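Local atomic coordinates of lectin-like protein (Entamoeba histolytica HM-1:IMSS-A, PDB entry 5ZBT), a protein that is of unknown function but, as a legume lectin-like domain of an ERGIC-53-like membrane protein, may bind D-mannose. Residues A[126-140]-A[151-163]. Sequence-based numbering, arbitrary orientation.
Sequences INFEDVDIPMISVLK and PEMYYQCSVANIQ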
ATOM      1  N   ILE A 126       4.926   4.523   1.197  1.00 10.50           N
ATOM      2  CA  ILE A 126       6.097   4.394   2.050  1.00 13.09           C
ATOM      3  C   ILE A 126       7.306   4.602   1.157  1.00 13.58           C
ATOM      4  O   ILE A 126       7.529   3.826   0.220  1.00 13.79           O
ATOM      5  CB  ILE A 126       6.166   3.024   2.743  1.00 11.53           C
ATOM      6  CG1 ILE A 126       4.854   2.694   3.465  1.00 13.22           C
ATOM      7  CG2 ILE A 126       7.358   2.980   3.708  1.00  9.20           C
ATOM      8  CD1 ILE A 126       4.862   1.305   4.151  1.00  7.92           C
ATOM      9  N   ASN A 127       8.078   5.651   1.419  1.00 12.64           N
ATOM     10  CA  ASN A 127       9.176   6.025   0.535  1.00 12.31           C
ATOM     11  C   ASN A 127      10.511   5.900   1.257  1.00 14.50           C
ATOM     12  O   ASN A 127      10.689   6.478   2.334  1.00 12.14           O
ATOM     13  CB  ASN A 127       8.993   7.444   0.018  1.00 13.91           C
ATOM     14  CG  ASN A 127      10.168   7.889  -0.807  1.00 19.92           C
ATOM     15  OD1 ASN A 127      10.347   7.420  -1.917  1.00 23.12           O
ATOM     16  ND2 ASN A 127      10.999   8.765  -0.257  1.00 20.08           N
ATOM     17  N   PHE A 128      11.440   5.133   0.663  1.00 18.19           N
ATOM     18  CA  PHE A 128      12.826   5.023   1.124  1.00 16.85           C
ATOM     19  C   PHE A 128      13.814   5.811   0.265  1.00 17.47           C
ATOM     20  O   PHE A 128      14.911   6.132   0.747  1.00 21.40           O
ATOM     21  CB  PHE A 128      13.291   3.552   1.139  1.00 16.64           C
ATOM     22  CG  PHE A 128      12.544   2.672   2.101  1.00 13.98           C
ATOM     23  CD1 PHE A 128      11.330   2.094   1.733  1.00 13.06           C
ATOM     24  CD2 PHE A 128      13.061   2.403   3.360  1.00 14.15           C
ATOM     25  CE1 PHE A 128      10.637   1.275   2.615  1.00 16.05           C
ATOM     26  CE2 PHE A 128      12.385   1.578   4.254  1.00 19.32           C
ATOM     27  CZ  PHE A 128      11.167   1.013   3.890  1.00 18.16           C
ATOM     28  N   GLU A 129      13.453   6.117  -0.985  1.00 16.92           N
ATOM     29  CA  GLU A 129      14.355   6.775  -1.926  1.00 16.93           C
ATOM     30  C   GLU A 129      14.675   8.197  -1.473  1.00 18.78           C
ATOM     31  O   GLU A 129      13.767   9.006  -1.254  1.00 14.48           O
ATOM     32  CB  GLU A 129      13.717   6.788  -3.313  1.00 22.37           C
ATOM     33  CG  GLU A 129      14.620   7.292  -4.437  1.00 26.66           C
ATOM     34  CD  GLU A 129      15.413   6.185  -5.108  1.00 19.90           C
ATOM     35  OE1 GLU A 129      16.047   6.458  -6.141  1.00 30.88           O
ATOM     36  OE2 GLU A 129      15.407   5.040  -4.613  1.00 21.68           O
ATOM     37  N   ASP A 130      15.965   8.484  -1.308  1.00 16.43           N
ATOM     38  CA  ASP A 130      16.528   9.806  -1.045  1.00 16.18           C
ATOM     39  C   ASP A 130      16.284  10.333   0.365  1.00 18.95           C
ATOM     40  O   ASP A 130      16.573  11.507   0.627  1.00 20.15           O
ATOM     41  CB  ASP A 130      16.035  10.855  -2.049  1.00 18.57           C
ATOM     42  CG  ASP A 130      16.410  10.528  -3.482  1.00 24.46           C
ATOM     43  OD1 ASP A 130      17.428   9.824  -3.711  1.00 26.25           O
ATOM     44  OD2 ASP A 130      15.671  10.974  -4.386  1.00 34.43           O
ATOM     45  N   VAL A 131      15.792   9.520   1.294  1.00 18.44           N
ATOM     46  CA  VAL A 131      15.661   9.963   2.674  1.00 19.01           C
ATOM     47  C   VAL A 131      16.376   8.969   3.575  1.00 23.00           C
ATOM     48  O   VAL A 131      16.509   7.784   3.259  1.00 20.43           O
ATOM     49  CB  VAL A 131      14.192  10.129   3.114  1.00 17.79           C
ATOM     50  CG1 VAL A 131      13.663  11.448   2.650  1.00 13.50           C
ATOM     51  CG2 VAL A 131      13.323   8.970   2.587  1.00 15.37           C
ATOM     52  N   ASP A 132      16.833   9.473   4.723  1.00 23.42           N
ATOM     53  CA  ASP A 132      17.504   8.610   5.690  1.00 21.52           C
ATOM     54  C   ASP A 132      16.514   7.678   6.382  1.00 19.30           C
ATOM     55  O   ASP A 132      16.732   6.468   6.471  1.00 29.40           O
ATOM     56  CB  ASP A 132      18.247   9.457   6.721  1.00 18.03           C
ATOM     57  CG  ASP A 132      19.211   8.638   7.545  1.00 21.25           C
ATOM     58  OD1 ASP A 132      20.122   8.024   6.951  1.00 33.69           O
ATOM     59  OD2 ASP A 132      19.050   8.585   8.775  1.00 24.94           O
ATOM     60  N   ILE A 133      15.435   8.236   6.899  1.00 23.17           N
ATOM     61  CA  ILE A 133      14.368   7.488   7.561  1.00 18.78           C
ATOM     62  C   ILE A 133      13.206   7.418   6.582  1.00 19.03           C
ATOM     63  O   ILE A 133      12.870   8.440   5.967  1.00 17.92           O
ATOM     64  CB  ILE A 133      13.944   8.194   8.866  1.00 19.38           C
ATOM     65  CG1 ILE A 133      15.125   8.290   9.838  1.00 26.45           C
ATOM     66  CG2 ILE A 133      12.793   7.482   9.555  1.00 26.26           C
ATOM     67  CD1 ILE A 133      15.982   7.040   9.888  1.00 28.38           C
ATOM     68  N   PRO A 134      12.579   6.257   6.392  1.00 19.34           N
ATOM     69  CA  PRO A 134      11.441   6.189   5.471  1.00 15.69           C
ATOM     70  C   PRO A 134      10.329   7.149   5.877  1.00 18.08           C
ATOM     71  O   PRO A 134      10.093   7.423   7.061  1.00 16.03           O
ATOM     72  CB  PRO A 134      10.989   4.727   5.561  1.00 14.31           C
ATOM     73  CG  PRO A 134      11.654   4.176   6.768  1.00 18.03           C
ATOM     74  CD  PRO A 134      12.930   4.938   6.931  1.00 16.62           C
ATOM     75  N   MET A 135       9.678   7.692   4.859  1.00 15.49           N
ATOM     76  CA  MET A 135       8.556   8.600   5.011  1.00 18.41           C
ATOM     77  C   MET A 135       7.283   7.878   4.603  1.00 16.67           C
ATOM     78  O   MET A 135       7.288   7.064   3.679  1.00 17.35           O
ATOM     79  CB  MET A 135       8.734   9.853   4.145  1.00 20.93           C
ATOM     80  CG  MET A 135       9.812  10.788   4.660  1.00 23.74           C
ATOM     81  SD  MET A 135       9.415  12.544   4.627  0.55 39.28           S
ATOM     82  CE  MET A 135       8.083  12.685   5.805  1.00 31.23           C
ATOM     83  N   ILE A 136       6.202   8.164   5.307  1.00 16.77           N
ATOM     84  CA  ILE A 136       4.877   7.722   4.921  1.00 14.47           C
ATOM     85  C   ILE A 136       4.115   8.967   4.505  1.00 15.52           C
ATOM     86  O   ILE A 136       4.194   9.996   5.187  1.00 19.04           O
ATOM     87  CB  ILE A 136       4.189   6.958   6.063  1.00 12.77           C
ATOM     88  CG1 ILE A 136       4.920   5.626   6.292  1.00 17.01           C
ATOM     89  CG2 ILE A 136       2.735   6.696   5.742  1.00 14.44           C
ATOM     90  CD1 ILE A 136       4.432   4.838   7.501  1.00 16.02           C
ATOM     91  N   SER A 137       3.443   8.899   3.355  1.00 13.97           N
ATOM     92  CA  SER A 137       2.697  10.015   2.793  1.00 12.06           C
ATOM     93  C   SER A 137       1.311   9.545   2.392  1.00 15.73           C
ATOM     94  O   SER A 137       1.098   8.369   2.087  1.00 14.80           O
ATOM     95  CB  SER A 137       3.377  10.599   1.566  1.00 17.36           C
ATOM     96  OG  SER A 137       4.783  10.546   1.704  1.00 28.91           O
ATOM     97  N   VAL A 138       0.364  10.473   2.404  1.00 14.90           N
ATOM     98  CA  VAL A 138      -0.962  10.251   1.853  1.00 12.33           C
ATOM     99  C   VAL A 138      -1.213  11.354   0.843  1.00 16.54           C
ATOM    100  O   VAL A 138      -0.969  12.532   1.127  1.00 14.83           O
ATOM    101  CB  VAL A 138      -2.056  10.234   2.930  1.00 13.85           C
ATOM    102  CG1 VAL A 138      -3.404  10.097   2.276  1.00 18.24           C
ATOM    103  CG2 VAL A 138      -1.824   9.072   3.910  1.00 15.43           C
ATOM    104  N   LEU A 139      -1.677  10.962  -0.340  1.00 18.15           N
ATOM    105  CA  LEU A 139      -1.871  11.866  -1.462  1.00 15.34           C
ATOM    106  C   LEU A 139      -3.262  11.607  -2.015  1.00 15.81           C
ATOM    107  O   LEU A 139      -3.480  10.590  -2.676  1.00 16.49           O
ATOM    108  CB  LEU A 139      -0.813  11.625  -2.532  1.00 13.97           C
ATOM    109  CG  LEU A 139      -0.507  12.794  -3.457  1.00 20.42           C
ATOM    110  CD1 LEU A 139      -0.328  14.009  -2.624  1.00 24.19           C
ATOM    111  CD2 LEU A 139       0.765  12.523  -4.206  1.00 22.58           C
ATOM    112  N   LYS A 140      -4.201  12.508  -1.742  1.00 15.38           N
ATOM    113  CA  LYS A 140      -5.536  12.416  -2.323  1.00 15.47           C
ATOM    114  C   LYS A 140      -5.567  13.207  -3.621  1.00 15.25           C
ATOM    115  O   LYS A 140      -5.135  14.363  -3.660  1.00 17.76           O
ATOM    116  CB  LYS A 140      -6.610  12.937  -1.368  1.00 14.48           C
ATOM    117  CG  LYS A 140      -8.025  12.800  -1.904  1.00 14.33           C
ATOM    118  CD  LYS A 140      -9.046  12.931  -0.792  1.00 14.34           C
ATOM    119  CE  LYS A 140     -10.421  12.433  -1.236  1.00 19.47           C
ATOM    120  NZ  LYS A 140     -11.093  13.391  -2.184  1.00 16.32           N
ATOM    121  N   PRO A 151      -2.016  18.535  -5.294  1.00 35.07           N
ATOM    122  CA  PRO A 151      -2.948  17.483  -4.885  1.00 27.20           C
ATOM    123  C   PRO A 151      -4.078  18.055  -4.049  1.00 27.32           C
ATOM    124  O   PRO A 151      -3.966  19.130  -3.458  1.00 30.27           O
ATOM    125  CB  PRO A 151      -2.075  16.532  -4.059  1.00 27.63           C
ATOM    126  CG  PRO A 151      -0.829  17.314  -3.747  1.00 26.43           C
ATOM    127  CD  PRO A 151      -0.630  18.216  -4.911  1.00 26.35           C
ATOM    128  N   GLU A 152      -5.189  17.316  -4.011  1.00 24.16           N
ATOM    129  CA  GLU A 152      -6.316  17.735  -3.190  1.00 23.95           C
ATOM    130  C   GLU A 152      -5.973  17.694  -1.699  1.00 24.08           C
ATOM    131  O   GLU A 152      -6.463  18.527  -0.927  1.00 26.08           O
ATOM    132  CB  GLU A 152      -7.531  16.863  -3.499  1.00 22.18           C
ATOM    133  CG  GLU A 152      -8.705  17.131  -2.589  1.00 25.42           C
ATOM    134  CD  GLU A 152      -9.954  16.347  -2.978  1.00 35.04           C
ATOM    135  OE1 GLU A 152      -9.950  15.658  -4.028  1.00 29.84           O
ATOM    136  OE2 GLU A 152     -10.950  16.439  -2.227  1.00 36.20           O
ATOM    137  N   MET A 153      -5.138  16.741  -1.282  1.00 22.12           N
ATOM    138  CA  MET A 153      -4.674  16.603   0.095  1.00 18.25           C
ATOM    139  C   MET A 153      -3.309  15.935   0.072  1.00 19.11           C
ATOM    140  O   MET A 153      -3.083  15.014  -0.718  1.00 17.48           O
ATOM    141  CB  MET A 153      -5.612  15.755   0.954  1.00 18.04           C
ATOM    142  CG  MET A 153      -7.054  16.185   1.013  1.00 17.55           C
ATOM    143  SD  MET A 153      -7.914  15.231   2.274  1.00 25.13           S
ATOM    144  CE  MET A 153      -9.631  15.509   1.806  1.00 29.37           C
ATOM    145  N   TYR A 154      -2.410  16.395   0.942  1.00 21.93           N
ATOM    146  CA  TYR A 154      -1.086  15.791   1.077  1.00 18.16           C
ATOM    147  C   TYR A 154      -0.658  15.840   2.537  1.00 17.14           C
ATOM    148  O   TYR A 154      -0.632  16.913   3.136  1.00 21.65           O
ATOM    149  CB  TYR A 154      -0.041  16.488   0.197  1.00 15.84           C
ATOM    150  CG  TYR A 154       1.350  15.930   0.446  1.00 21.64           C
ATOM    151  CD1 TYR A 154       1.756  14.726  -0.123  1.00 20.93           C
ATOM    152  CD2 TYR A 154       2.232  16.574   1.293  1.00 22.79           C
ATOM    153  CE1 TYR A 154       3.019  14.190   0.125  1.00 20.82           C
ATOM    154  CE2 TYR A 154       3.492  16.050   1.548  1.00 25.39           C
ATOM    155  CZ  TYR A 154       3.878  14.862   0.961  1.00 24.38           C
ATOM    156  OH  TYR A 154       5.129  14.356   1.226  1.00 25.59           O
ATOM    157  N   TYR A 155      -0.303  14.688   3.092  1.00 17.19           N
ATOM    158  CA  TYR A 155       0.103  14.538   4.481  1.00 14.15           C
ATOM    159  C   TYR A 155       1.332  13.644   4.530  1.00 16.60           C
ATOM    160  O   TYR A 155       1.522  12.787   3.661  1.00 15.53           O
ATOM    161  CB  TYR A 155      -1.001  13.909   5.341  1.00 12.35           C
ATOM    162  CG  TYR A 155      -2.225  14.777   5.602  1.00 18.31           C
ATOM    163  CD1 TYR A 155      -3.169  15.005   4.607  1.00 19.32           C
ATOM    164  CD2 TYR A 155      -2.453  15.337   6.856  1.00 22.33           C
ATOM    165  CE1 TYR A 155      -4.293  15.784   4.844  1.00 18.57           C
ATOM    166  CE2 TYR A 155      -3.580  16.117   7.102  1.00 19.86           C
ATOM    167  CZ  TYR A 155      -4.487  16.331   6.088  1.00 19.95           C
ATOM    168  OH  TYR A 155      -5.597  17.094   6.312  1.00 27.75           O
ATOM    169  N   GLN A 156       2.162  13.823   5.554  1.00 15.06           N
ATOM    170  CA  GLN A 156       3.334  12.969   5.643  1.00 16.17           C
ATOM    171  C   GLN A 156       3.758  12.787   7.091  1.00 16.11           C
ATOM    172  O   GLN A 156       3.350  13.518   7.992  1.00 13.69           O
ATOM    173  CB  GLN A 156       4.493  13.511   4.804  1.00 17.23           C
ATOM    174  CG  GLN A 156       5.092  14.806   5.297  1.00 23.35           C
ATOM    175  CD  GLN A 156       6.153  15.369   4.338  1.00 27.77           C
ATOM    176  OE1 GLN A 156       6.143  15.102   3.129  1.00 25.47           O
ATOM    177  NE2 GLN A 156       7.073  16.141   4.884  1.00 24.42           N
ATOM    178  N   CYS A 157       4.566  11.763   7.297  1.00 17.42           N
ATOM    179  CA  CYS A 157       5.156  11.468   8.583  1.00 14.63           C
ATOM    180  C   CYS A 157       6.413  10.656   8.307  1.00 18.74           C
ATOM    181  O   CYS A 157       6.699  10.272   7.166  1.00 16.63           O
ATOM    182  CB  CYS A 157       4.181  10.702   9.484  1.00 16.79           C
ATOM    183  SG  CYS A 157       4.363   8.889   9.352  1.00 22.83           S
ATOM    184  N   SER A 158       7.149  10.367   9.365  1.00 19.24           N
ATOM    185  CA  SER A 158       8.408   9.657   9.254  1.00 18.99           C
ATOM    186  C   SER A 158       8.440   8.617  10.356  1.00 19.10           C
ATOM    187  O   SER A 158       8.133   8.944  11.507  1.00 18.60           O
ATOM    188  CB  SER A 158       9.572  10.633   9.376  1.00 17.13           C
ATOM    189  OG  SER A 158      10.799  10.005   9.099  1.00 23.91           O
ATOM    190  N   VAL A 159       8.775   7.369  10.010  1.00 19.09           N
ATOM    191  CA  VAL A 159       8.839   6.290  10.994  1.00 19.15           C
ATOM    192  C   VAL A 159      10.075   5.438  10.744  1.00 21.13           C
ATOM    193  O   VAL A 159      10.230   4.867   9.659  1.00 20.84           O
ATOM    194  CB  VAL A 159       7.589   5.398  10.993  1.00 22.38           C
ATOM    195  CG1 VAL A 159       7.789   4.248  11.996  1.00 19.07           C
ATOM    196  CG2 VAL A 159       6.358   6.207  11.363  1.00 16.92           C
ATOM    197  N   ALA A 160      10.920   5.302  11.766  1.00 19.08           N
ATOM    198  CA  ALA A 160      12.152   4.542  11.645  1.00 18.25           C
ATOM    199  C   ALA A 160      11.893   3.042  11.702  1.00 17.55           C
ATOM    200  O   ALA A 160      10.949   2.577  12.345  1.00 22.26           O
ATOM    201  CB  ALA A 160      13.131   4.928  12.758  1.00 22.91           C
ATOM    202  N   ASN A 161      12.747   2.295  10.997  1.00 18.89           N
ATOM    203  CA  ASN A 161      12.910   0.848  11.095  1.00 20.23           C
ATOM    204  C   ASN A 161      11.795   0.049  10.419  1.00 21.35           C
ATOM    205  O   ASN A 161      11.538  -1.097  10.808  1.00 21.85           O
ATOM    206  CB  ASN A 161      13.045   0.424  12.559  1.00 19.40           C
ATOM    207  CG  ASN A 161      14.249   1.058  13.233  1.00 22.70           C
ATOM    208  OD1 ASN A 161      14.127   1.682  14.291  1.00 21.89           O
ATOM    209  ND2 ASN A 161      15.417   0.908  12.617  1.00 21.81           N
ATOM    210  N   ILE A 162      11.174   0.599   9.373  1.00 17.57           N
ATOM    211  CA  ILE A 162      10.053  -0.097   8.740  1.00 19.90           C
ATOM    212  C   ILE A 162      10.510  -1.416   8.124  1.00 19.22           C
ATOM    213  O   ILE A 162       9.907  -2.469   8.369  1.00 21.84           O
ATOM    214  CB  ILE A 162       9.356   0.801   7.706  1.00 18.72           C
ATOM    215  CG1 ILE A 162       8.537   1.881   8.407  1.00 18.42           C
ATOM    216  CG2 ILE A 162       8.433  -0.026   6.849  1.00 19.76           C
ATOM    217  CD1 ILE A 162       8.087   2.999   7.468  1.00 21.55           C
ATOM    218  N   GLN A 163      11.588  -1.401   7.332  1.00 19.57           N
ATOM    219  CA  GLN A 163      12.023  -2.671   6.759  1.00 19.13           C
ATOM    220  C   GLN A 163      13.020  -3.410   7.632  1.00 21.27           C
ATOM    221  O   GLN A 163      13.192  -4.621   7.437  1.00 26.31           O
ATOM    222  CB  GLN A 163      12.609  -2.501   5.343  1.00 25.64           C
ATOM    223  CG  GLN A 163      14.008  -1.963   5.262  1.00 25.82           C
ATOM    224  CD  GLN A 163      15.081  -3.024   5.431  1.00 24.77           C
ATOM    225  OE1 GLN A 163      16.033  -2.814   6.180  1.00 29.00           O
ATOM    226  NE2 GLN A 163      14.935  -4.162   4.749  1.00 21.05           N
TER
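Ile162 reaches back from the loop after strand 153-158 and pushes its CD1 into a small apolar nest: CD1 lies 3.8 Å from both Ile126 CG2 and Pro134 CG, with Ile136 CD1 a little farther off. Its other branch, CG2, comes obliquely to CZ of Phe128, whose ring carries Pro134 CB over one face. Beyond this nest, strands 135-140 and 153-158 run antiparallel, with Ile136-Cys157, Val138-Tyr155 and Lys140-Met153 as the hydrogen-bonded pairs. The bond from Cys157 N to Ile136 O is 2.8 Å long and almost in line with the carbonyl, whereas Ile136 N approaches Cys157 O from above the carbonyl plane.

On the face bearing Met135, Ser137 and Leu139, Met135 bends at chi2 and chi3, which brings CE across the partner strand, 3.1 Å from Cys157 O and 3.6 Å from Gln156 CD. Farther along, Leu139 CD1 meets the edge of the Tyr154 ring, 3.3 Å from Tyr154 CD1, and also touches Pro151 CB. At the end of the pairing Lys140 O takes weak bonds from the N of both Glu152 and Met153, the mark of a classic beta bulge. Lys140 runs out nearly straight until chi4 (-74°), laying CD alongside the Met153 thioether and placing NZ 3.1 Å from both OE1 and OE2 of Glu152, a salt bridge whose hydrogen bond to OE2 is weak.

The face of Ile136 and Val138 turns inward to strands 181-188 and 191-198, and Cys157 is tied to Cys195 by a disulfide. Strand 153-158 is thus the outermost strand of one antiparallel sheet, hairpinned to strand 135-142 and covalently joined to the facing sheet, in the beta-sandwich jelly roll of legume-type lectins.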